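Local coordinates for EDD domain protein, DegV family (Ruminococcus gnavus, PDB 3JR7) that is of unknown function but probably binds lipids such as fatty acids, at residues A[65-70]-A[284-289]; A[90-95]-A[131-136]; A[151-156]-A[164-169]. One frame throughout, in Å; residues are numbered along the deposited sequence.

Contact 1 of 3, residues A[65-70]-A[284-289]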
loop_
_atom_site.group_PDB
_atom_site.type_symbol
_atom_site.label_atom_id
_atom_site.label_comp_id
_atom_site.label_asym_id
_atom_site.label_seq_id
_atom_site.Cartn_x
_atom_site.Cartn_y
_atom_site.Cartn_z
ATOM N N GLU A 65 1.998 -16.652 8.020
ATOM C CA GLU A 65 2.024 -17.287 9.339
ATOM C C GLU A 65 3.482 -17.403 9.780
ATOM O O GLU A 65 3.862 -17.004 10.884
ATOM C CB GLU A 65 1.287 -18.665 9.343
ATOM C CG GLU A 65 1.587 -19.441 10.644
ATOM C CD GLU A 65 0.653 -20.597 10.957
ATOM O OE1 GLU A 65 -0.167 -21.036 10.102
ATOM O OE2 GLU A 65 0.758 -21.066 12.116
ATOM N N GLU A 66 4.347 -17.872 8.885
ATOM C CA GLU A 66 5.768 -17.960 9.239
ATOM C C GLU A 66 6.352 -16.597 9.610
ATOM O O GLU A 66 7.186 -16.430 10.502
ATOM C CB GLU A 66 6.542 -18.588 8.070
ATOM C CG GLU A 66 8.043 -18.614 8.326
ATOM C CD GLU A 66 8.841 -19.284 7.217
ATOM O OE1 GLU A 66 8.467 -19.139 6.021
ATOM O OE2 GLU A 66 9.884 -19.893 7.568
ATOM N N LEU A 67 5.936 -15.577 8.893
ATOM C CA LEU A 67 6.450 -14.251 9.199
ATOM C C LEU A 67 5.940 -13.755 10.545
ATOM O O LEU A 67 6.690 -13.228 11.340
ATOM C CB LEU A 67 6.029 -13.283 8.056
ATOM C CG LEU A 67 6.304 -11.782 8.241
ATOM C CD1 LEU A 67 7.773 -11.465 8.477
ATOM C CD2 LEU A 67 5.761 -11.070 6.963
ATOM N N LEU A 68 4.652 -13.910 10.808
ATOM C CA LEU A 68 4.091 -13.467 12.094
ATOM C C LEU A 68 4.739 -14.202 13.260
ATOM O O LEU A 68 4.964 -13.623 14.304
ATOM C CB LEU A 68 2.576 -13.700 12.110
ATOM C CG LEU A 68 1.718 -12.694 11.306
ATOM C CD1 LEU A 68 0.220 -13.108 11.195
ATOM C CD2 LEU A 68 1.877 -11.259 11.879
ATOM N N LEU A 69 5.009 -15.497 13.083
ATOM C CA LEU A 69 5.646 -16.291 14.165
ATOM C C LEU A 69 7.089 -15.824 14.400
ATOM O O LEU A 69 7.534 -15.692 15.544
ATOM C CB LEU A 69 5.625 -17.792 13.823
ATOM C CG LEU A 69 4.248 -18.461 13.991
ATOM C CD1 LEU A 69 4.274 -19.789 13.340
ATOM C CD2 LEU A 69 3.813 -18.577 15.492
ATOM N N LYS A 70 7.812 -15.536 13.311
ATOM C CA LYS A 70 9.154 -14.992 13.482
ATOM C C LYS A 70 9.143 -13.639 14.194
ATOM O O LYS A 70 9.974 -13.365 15.088
ATOM C CB LYS A 70 9.873 -14.912 12.124
ATOM C CG LYS A 70 11.297 -14.424 12.218
ATOM C CD LYS A 70 12.180 -15.360 13.073
ATOM C CE LYS A 70 13.662 -15.068 12.867
ATOM N NZ LYS A 70 14.519 -16.100 13.526
ATOM N N ILE A 284 5.541 -6.790 3.591
ATOM C CA ILE A 284 5.879 -5.484 4.194
ATOM C C ILE A 284 4.699 -4.932 5.017
ATOM O O ILE A 284 4.890 -4.423 6.118
ATOM C CB ILE A 284 6.308 -4.492 3.116
ATOM C CG1 ILE A 284 7.620 -4.982 2.474
ATOM C CG2 ILE A 284 6.474 -3.077 3.698
ATOM C CD1 ILE A 284 8.838 -4.981 3.412
ATOM N N SER A 285 3.489 -5.078 4.501
ATOM C CA SER A 285 2.305 -4.633 5.212
ATOM C C SER A 285 2.155 -5.357 6.561
ATOM O O SER A 285 1.843 -4.741 7.581
ATOM C CB SER A 285 1.063 -4.807 4.330
ATOM O OG SER A 285 1.054 -3.888 3.203
ATOM N N THR A 286 2.383 -6.674 6.553
ATOM C CA THR A 286 2.377 -7.458 7.785
ATOM C C THR A 286 3.415 -6.971 8.780
ATOM O O THR A 286 3.096 -6.768 9.964
ATOM C CB THR A 286 2.595 -8.917 7.466
ATOM O OG1 THR A 286 1.436 -9.390 6.749
ATOM C CG2 THR A 286 2.867 -9.717 8.727
ATOM N N VAL A 287 4.639 -6.726 8.313
ATOM C CA VAL A 287 5.688 -6.273 9.208
ATOM C C VAL A 287 5.318 -4.981 9.948
ATOM O O VAL A 287 5.552 -4.854 11.155
ATOM C CB VAL A 287 7.013 -6.092 8.450
ATOM C CG1 VAL A 287 8.039 -5.340 9.298
ATOM C CG2 VAL A 287 7.582 -7.487 7.987
ATOM N N TYR A 288 4.753 -4.008 9.236
ATOM C CA TYR A 288 4.411 -2.714 9.837
ATOM C C TYR A 288 3.006 -2.663 10.450
ATOM O O TYR A 288 2.786 -1.929 11.419
ATOM C CB TYR A 288 4.666 -1.578 8.829
ATOM C CG TYR A 288 6.161 -1.380 8.624
ATOM C CD1 TYR A 288 6.925 -0.703 9.577
ATOM C CD2 TYR A 288 6.828 -1.954 7.577
ATOM C CE1 TYR A 288 8.260 -0.515 9.429
ATOM C CE2 TYR A 288 8.239 -1.791 7.417
ATOM C CZ TYR A 288 8.933 -1.077 8.354
ATOM O OH TYR A 288 10.308 -0.904 8.282
ATOM N N ALA A 289 2.060 -3.432 9.928
ATOM C CA ALA A 289 0.697 -3.411 10.493
ATOM C C ALA A 289 0.588 -4.270 11.750
ATOM O O ALA A 289 -0.175 -3.970 12.690
ATOM C CB ALA A 289 -0.323 -3.862 9.447
#
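Thr286 OG1 is gripped by two groups of its own chain, the hydroxyl of Thr281 and the carbonyl oxygen of Ser282, so the polar branch of this threonine is occupied at the start of helix 283-289. Its methyl branch faces helix 64-73. With CG2 anti to the backbone N and OG1 beside it (chi1 -67°), CG2 is left pointing between two leucines. Leu67 meets it tip to tip, CD2 standing 3.6 Å from Thr286 CG2. Leu68 comes across at about a right angle and brings its own CD2 to 3.6 Å from the same Thr286 CG2. On the next residue, Val287 CG2 lies 4.0 Å from Leu67 CD1; this methyl of Leu67 meets only the valine across the contact, while CD2 packs mainly on Thr286 and also borders Val287 CG2. The short helix axes run in similar directions, 30° apart, and approach to 10.3 Å, a spacing filled by these branched side chains. Around the pair, Leu67 also lies on Trp56 and Ile51, and Val287 touches Thr185 of helix 184-188. Ser285 and Tyr288, on other sides of helix 283-289, belong to the pocket of the bound polyether. With no hydrogen bond between the segments and the threonine hydroxyl satisfied within its own helix region, the two helices are joined by methyl-to-methyl contact, which depends on shape rather than polar pairing.

Contact 2 of 3, residues A[90-95]-A[131-136]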
loop_
_atom_site.group_PDB
_atom_site.type_symbol
_atom_site.label_atom_id
_atom_site.label_comp_id
_atom_site.label_asym_id
_atom_site.label_seq_id
_atom_site.Cartn_x
_atom_site.Cartn_y
_atom_site.Cartn_z
ATOM N N GLU A 90 15.658 -3.523 -14.376
ATOM C CA GLU A 90 15.429 -4.792 -15.050
ATOM C C GLU A 90 13.935 -5.048 -15.296
ATOM O O GLU A 90 13.563 -5.599 -16.330
ATOM C CB GLU A 90 16.057 -5.945 -14.246
ATOM C CG GLU A 90 17.599 -5.872 -14.198
ATOM C CD GLU A 90 18.259 -6.748 -13.105
ATOM O OE1 GLU A 90 17.553 -7.579 -12.480
ATOM O OE2 GLU A 90 19.494 -6.588 -12.879
ATOM N N SER A 91 13.073 -4.630 -14.371
ATOM C CA SER A 91 11.626 -4.789 -14.562
ATOM C C SER A 91 11.085 -3.888 -15.673
ATOM O O SER A 91 10.047 -4.178 -16.262
ATOM C CB SER A 91 10.862 -4.534 -13.266
ATOM O OG SER A 91 10.761 -3.118 -12.964
ATOM N N TYR A 92 11.765 -2.787 -15.947
ATOM C CA TYR A 92 11.326 -1.874 -17.009
ATOM C C TYR A 92 11.690 -2.443 -18.385
ATOM O O TYR A 92 11.033 -2.196 -19.396
ATOM C CB TYR A 92 11.955 -0.482 -16.838
ATOM C CG TYR A 92 11.767 0.206 -15.509
ATOM C CD1 TYR A 92 10.761 -0.185 -14.610
ATOM C CD2 TYR A 92 12.596 1.264 -15.138
ATOM C CE1 TYR A 92 10.596 0.466 -13.375
ATOM C CE2 TYR A 92 12.434 1.913 -13.949
ATOM C CZ TYR A 92 11.432 1.507 -13.050
ATOM O OH TYR A 92 11.275 2.182 -11.854
ATOM N N HIS A 93 12.772 -3.195 -18.440
ATOM C CA HIS A 93 13.270 -3.720 -19.721
ATOM C C HIS A 93 12.456 -4.956 -20.124
ATOM O O HIS A 93 12.631 -6.059 -19.563
ATOM C CB HIS A 93 14.747 -4.052 -19.531
ATOM C CG HIS A 93 15.432 -4.561 -20.761
ATOM N ND1 HIS A 93 15.484 -3.844 -21.936
ATOM C CD2 HIS A 93 16.161 -5.679 -20.969
ATOM C CE1 HIS A 93 16.169 -4.525 -22.833
ATOM N NE2 HIS A 93 16.602 -5.632 -22.266
ATOM N N CYS A 94 11.543 -4.757 -21.078
ATOM C CA CYS A 94 10.617 -5.795 -21.546
ATOM C C CYS A 94 9.893 -5.287 -22.789
ATOM O O CYS A 94 10.106 -4.176 -23.226
ATOM C CB CYS A 94 9.589 -6.150 -20.474
ATOM S SG CYS A 94 8.509 -4.734 -20.029
ATOM N N ASP A 95 9.006 -6.096 -23.344
ATOM C CA ASP A 95 8.339 -5.787 -24.597
ATOM C C ASP A 95 7.187 -4.782 -24.479
ATOM O O ASP A 95 6.657 -4.354 -25.510
ATOM C CB ASP A 95 7.769 -7.099 -25.224
ATOM C CG ASP A 95 8.836 -7.960 -25.843
ATOM O OD1 ASP A 95 9.989 -7.510 -26.025
ATOM O OD2 ASP A 95 8.518 -9.113 -26.166
ATOM N N ILE A 131 8.186 5.531 -19.219
ATOM C CA ILE A 131 8.193 5.006 -17.875
ATOM C C ILE A 131 7.774 6.123 -16.909
ATOM O O ILE A 131 8.349 7.219 -16.913
ATOM C CB ILE A 131 9.598 4.557 -17.459
ATOM C CG1 ILE A 131 10.150 3.522 -18.442
ATOM C CG2 ILE A 131 9.563 3.960 -16.032
ATOM C CD1 ILE A 131 11.671 3.302 -18.317
ATOM N N HIS A 132 6.776 5.854 -16.091
ATOM C CA HIS A 132 6.344 6.808 -15.082
ATOM C C HIS A 132 6.258 6.143 -13.734
ATOM O O HIS A 132 5.622 5.088 -13.585
ATOM C CB HIS A 132 4.998 7.466 -15.428
ATOM C CG HIS A 132 4.629 8.542 -14.462
ATOM N ND1 HIS A 132 5.114 9.823 -14.573
ATOM C CD2 HIS A 132 3.949 8.496 -13.287
ATOM C CE1 HIS A 132 4.683 10.541 -13.545
ATOM N NE2 HIS A 132 3.978 9.755 -12.750
ATOM N N VAL A 133 6.891 6.765 -12.734
ATOM C CA VAL A 133 6.859 6.286 -11.362
ATOM C C VAL A 133 5.801 7.115 -10.544
ATOM O O VAL A 133 5.937 8.349 -10.426
ATOM C CB VAL A 133 8.230 6.401 -10.694
ATOM C CG1 VAL A 133 8.155 5.860 -9.273
ATOM C CG2 VAL A 133 9.294 5.622 -11.500
ATOM N N PHE A 134 4.773 6.445 -10.015
ATOM C CA PHE A 134 3.752 7.084 -9.175
ATOM C C PHE A 134 4.167 6.908 -7.692
ATOM O O PHE A 134 4.340 5.800 -7.195
ATOM C CB PHE A 134 2.367 6.467 -9.382
ATOM C CG PHE A 134 1.809 6.601 -10.756
ATOM C CD1 PHE A 134 1.222 7.788 -11.169
ATOM C CD2 PHE A 134 1.821 5.525 -11.624
ATOM C CE1 PHE A 134 0.708 7.918 -12.464
ATOM C CE2 PHE A 134 1.311 5.627 -12.893
ATOM C CZ PHE A 134 0.753 6.818 -13.327
ATOM N N ASN A 135 4.410 8.005 -7.008
ATOM C CA ASN A 135 4.563 7.991 -5.569
ATOM C C ASN A 135 3.140 7.865 -5.047
ATOM O O ASN A 135 2.383 8.804 -5.145
ATOM C CB ASN A 135 5.172 9.333 -5.134
ATOM C CG ASN A 135 5.129 9.567 -3.646
ATOM O OD1 ASN A 135 4.798 8.671 -2.871
ATOM N ND2 ASN A 135 5.490 10.787 -3.230
ATOM N N SER A 136 2.780 6.743 -4.444
ATOM C CA SER A 136 1.417 6.552 -3.959
ATOM C C SER A 136 1.016 7.500 -2.847
ATOM O O SER A 136 -0.118 7.674 -2.687
ATOM C CB SER A 136 1.181 5.135 -3.423
ATOM O OG SER A 136 1.910 4.887 -2.242
#
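Tyr92, the last helical residue of helix 85-92, lays its ring against Ile131 on strand 130-135, and these two side chains bury most of the surface in this contact. The isoleucine approaches one face of the ring: its CG2 sits 4.1 Å from the centroid of the Tyr92 ring and 10° off the normal, a CH-pi contact almost directly above the centre. The other branch of Ile131 reaches back toward the root of the tyrosine, where CD1 lies 3.9 Å from Tyr92 CD2 and 4.1 Å from Tyr92 CB. Because CG1 is placed beside the backbone N (chi1 -57°) and CG2 anti to it, the isoleucine spreads its two arms along the aromatic side chain, one over the ring and one at its base.

Farther along the strand, Val133 meets the far end of the tyrosine, its CG2 methyl 4.0 Å from Tyr92 OH. That hydroxyl is not left in a purely apolar setting, for it hydrogen-bonds to the carbonyl oxygen of Ala115 in helix 111-126. Besides strand 130-135, the ring touches Ile99 and Val101 of strand 98-103 and Ile25 of strand 22-27. Replacing Tyr92 by alanine would take away the ring and phenol, which is likely to open a gap over Ile131 CG2 and leave the Ala115 carbonyl without this partner. No hydrogen bond crosses between the two segments, so apolar contact does the joining. A helix seated by a large side chain on three neighbouring, mutually parallel strands is typical of the open alpha/beta layering found in the DegV fold.

Contact 3 of 3, residues A[151-156]-A[164-169]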
loop_
_atom_site.group_PDB
_atom_site.type_symbol
_atom_site.label_atom_id
_atom_site.label_comp_id
_atom_site.label_asym_id
_atom_site.label_seq_id
_atom_site.Cartn_x
_atom_site.Cartn_y
_atom_site.Cartn_z
ATOM N N GLN A 151 -4.893 0.373 -14.821
ATOM C CA GLN A 151 -5.528 -0.598 -15.727
ATOM C C GLN A 151 -6.861 -0.074 -16.244
ATOM O O GLN A 151 -7.201 -0.266 -17.398
ATOM C CB GLN A 151 -5.741 -1.920 -14.977
ATOM C CG GLN A 151 -6.511 -3.054 -15.758
ATOM C CD GLN A 151 -6.791 -4.276 -14.859
ATOM O OE1 GLN A 151 -7.260 -4.143 -13.752
ATOM N NE2 GLN A 151 -6.449 -5.426 -15.318
ATOM N N GLN A 152 -7.625 0.581 -15.375
ATOM C CA GLN A 152 -8.917 1.142 -15.780
ATOM C C GLN A 152 -8.712 2.201 -16.867
ATOM O O GLN A 152 -9.359 2.151 -17.922
ATOM C CB GLN A 152 -9.666 1.709 -14.562
ATOM C CG GLN A 152 -11.051 2.317 -14.896
ATOM C CD GLN A 152 -11.627 3.169 -13.752
ATOM O OE1 GLN A 152 -11.046 3.286 -12.670
ATOM N NE2 GLN A 152 -12.757 3.781 -14.005
ATOM N N CYS A 153 -7.768 3.110 -16.653
ATOM C CA CYS A 153 -7.428 4.129 -17.662
ATOM C C CYS A 153 -6.964 3.519 -18.985
ATOM O O CYS A 153 -7.393 3.947 -20.076
ATOM C CB CYS A 153 -6.355 5.034 -17.130
ATOM S SG CYS A 153 -6.934 6.002 -15.725
ATOM N N GLU A 154 -6.086 2.529 -18.893
ATOM C CA GLU A 154 -5.605 1.813 -20.097
ATOM C C GLU A 154 -6.784 1.178 -20.851
ATOM O O GLU A 154 -6.886 1.322 -22.059
ATOM C CB GLU A 154 -4.558 0.764 -19.756
ATOM C CG GLU A 154 -3.100 1.320 -19.601
ATOM C CD GLU A 154 -2.412 1.646 -20.934
ATOM O OE1 GLU A 154 -2.903 1.188 -21.989
ATOM O OE2 GLU A 154 -1.369 2.365 -20.937
ATOM N N LYS A 155 -7.706 0.563 -20.110
ATOM C CA LYS A 155 -8.868 -0.059 -20.700
ATOM C C LYS A 155 -9.785 0.974 -21.374
ATOM O O LYS A 155 -10.381 0.680 -22.422
ATOM C CB LYS A 155 -9.619 -0.877 -19.642
ATOM C CG LYS A 155 -10.933 -1.420 -20.102
ATOM C CD LYS A 155 -11.459 -2.561 -19.221
ATOM C CE LYS A 155 -12.860 -2.992 -19.706
ATOM N NZ LYS A 155 -13.341 -4.240 -19.022
ATOM N N ALA A 156 -9.860 2.181 -20.817
ATOM C CA ALA A 156 -10.604 3.270 -21.452
ATOM C C ALA A 156 -9.923 3.817 -22.725
ATOM O O ALA A 156 -10.488 4.686 -23.379
ATOM C CB ALA A 156 -10.885 4.381 -20.471
ATOM N N VAL A 164 -1.191 8.935 -16.956
ATOM C CA VAL A 164 -0.378 9.598 -15.888
ATOM C C VAL A 164 -1.190 10.705 -15.192
ATOM O O VAL A 164 -1.292 10.747 -13.931
ATOM C CB VAL A 164 0.963 10.146 -16.445
ATOM C CG1 VAL A 164 1.660 11.040 -15.441
ATOM C CG2 VAL A 164 1.904 8.964 -16.846
ATOM N N GLU A 165 -1.799 11.597 -15.990
ATOM C CA GLU A 165 -2.619 12.645 -15.396
ATOM C C GLU A 165 -3.784 12.086 -14.577
ATOM O O GLU A 165 -4.026 12.566 -13.451
ATOM C CB GLU A 165 -3.112 13.633 -16.459
ATOM C CG GLU A 165 -4.046 14.731 -15.910
ATOM C CD GLU A 165 -4.454 15.791 -16.953
ATOM O OE1 GLU A 165 -4.483 15.450 -18.139
ATOM O OE2 GLU A 165 -4.804 16.928 -16.578
ATOM N N SER A 166 -4.532 11.119 -15.121
ATOM C CA SER A 166 -5.723 10.591 -14.424
ATOM C C SER A 166 -5.350 9.897 -13.127
ATOM O O SER A 166 -6.061 10.017 -12.114
ATOM C CB SER A 166 -6.550 9.619 -15.275
ATOM O OG SER A 166 -6.938 10.279 -16.461
ATOM N N VAL A 167 -4.228 9.185 -13.150
ATOM C CA VAL A 167 -3.796 8.453 -11.979
ATOM C C VAL A 167 -3.229 9.382 -10.917
ATOM O O VAL A 167 -3.488 9.181 -9.746
ATOM C CB VAL A 167 -2.800 7.351 -12.351
ATOM C CG1 VAL A 167 -2.186 6.741 -11.092
ATOM C CG2 VAL A 167 -3.524 6.273 -13.240
ATOM N N GLU A 168 -2.440 10.383 -11.313
ATOM C CA GLU A 168 -1.977 11.373 -10.359
ATOM C C GLU A 168 -3.163 12.085 -9.698
ATOM O O GLU A 168 -3.096 12.368 -8.499
ATOM C CB GLU A 168 -0.946 12.361 -10.952
ATOM C CG GLU A 168 0.402 11.718 -11.330
ATOM C CD GLU A 168 1.351 11.368 -10.123
ATOM O OE1 GLU A 168 0.934 11.671 -8.937
ATOM O OE2 GLU A 168 2.518 10.836 -10.391
ATOM N N CYS A 169 -4.238 12.345 -10.448
ATOM C CA CYS A 169 -5.457 12.925 -9.869
ATOM C C CYS A 169 -6.057 11.950 -8.840
ATOM O O CYS A 169 -6.374 12.325 -7.715
ATOM C CB CYS A 169 -6.505 13.251 -10.953
ATOM S SG CYS A 169 -8.157 13.721 -10.271
#
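Two consecutive helices of the alpha/beta fold, 141-155 and 160-173, are joined by a short loop and follow strand 130-135, and this contact closes the pair near that loop. Cys153 supplies the central atom. Its sulfur, anti to the carbonyl carbon and beside the backbone N (chi1 -65°), projects toward the second helix and reaches Ser166, with Cys153 SG 3.7 Å from Ser166 CB. The serine thus offers its methylene carbon to the sulfur, while its hydroxyl turns back along its own helix and hydrogen-bonds to the carbonyl oxygen of Glu162. Met158, in the loop between the helices, touches both Cys153 and Ser166. The interface is small, about 90 Å² in all, and no hydrogen bond spans it. Val167 also packs on Ile146, Lys149 and Val150, earlier in helix 141-155, which extends the apolar seam beyond these segments. Cys169, one helical turn on from Ser166, takes no part in the contact but is the site of an interchain disulfide seen in a crystal structure of this protein. Beside Ser166, the second touch on the cysteine sulfur comes from Val167, whose CG2 lies 4.2 Å from Cys153 SG.

In the fold
Contacts 2 and 3 are neighbours, with centres 15 Å apart, and they share the two sides of strand 130-135. While Ile131 faces Tyr92 of helix 85-92 and Val133 touches the tip of that tyrosine on the same side of the sheet, the alternate residues His132 and Phe134 face helix 160-173. There His132 NE2 lies 3.0 Å from Glu168 OE2, a probable hydrogen bond, and Phe134 CE1 packs 3.4 Å from Val167 CG1. Contact 1 is separate: its centre is 27 Å from that of contact 2 and 32 Å from that of contact 3, across the centre of the chain from the latter. It alone includes residues of the polyether pocket, Ser285 and Tyr288, and its 214-residue separation encloses both other contacts along the sequence.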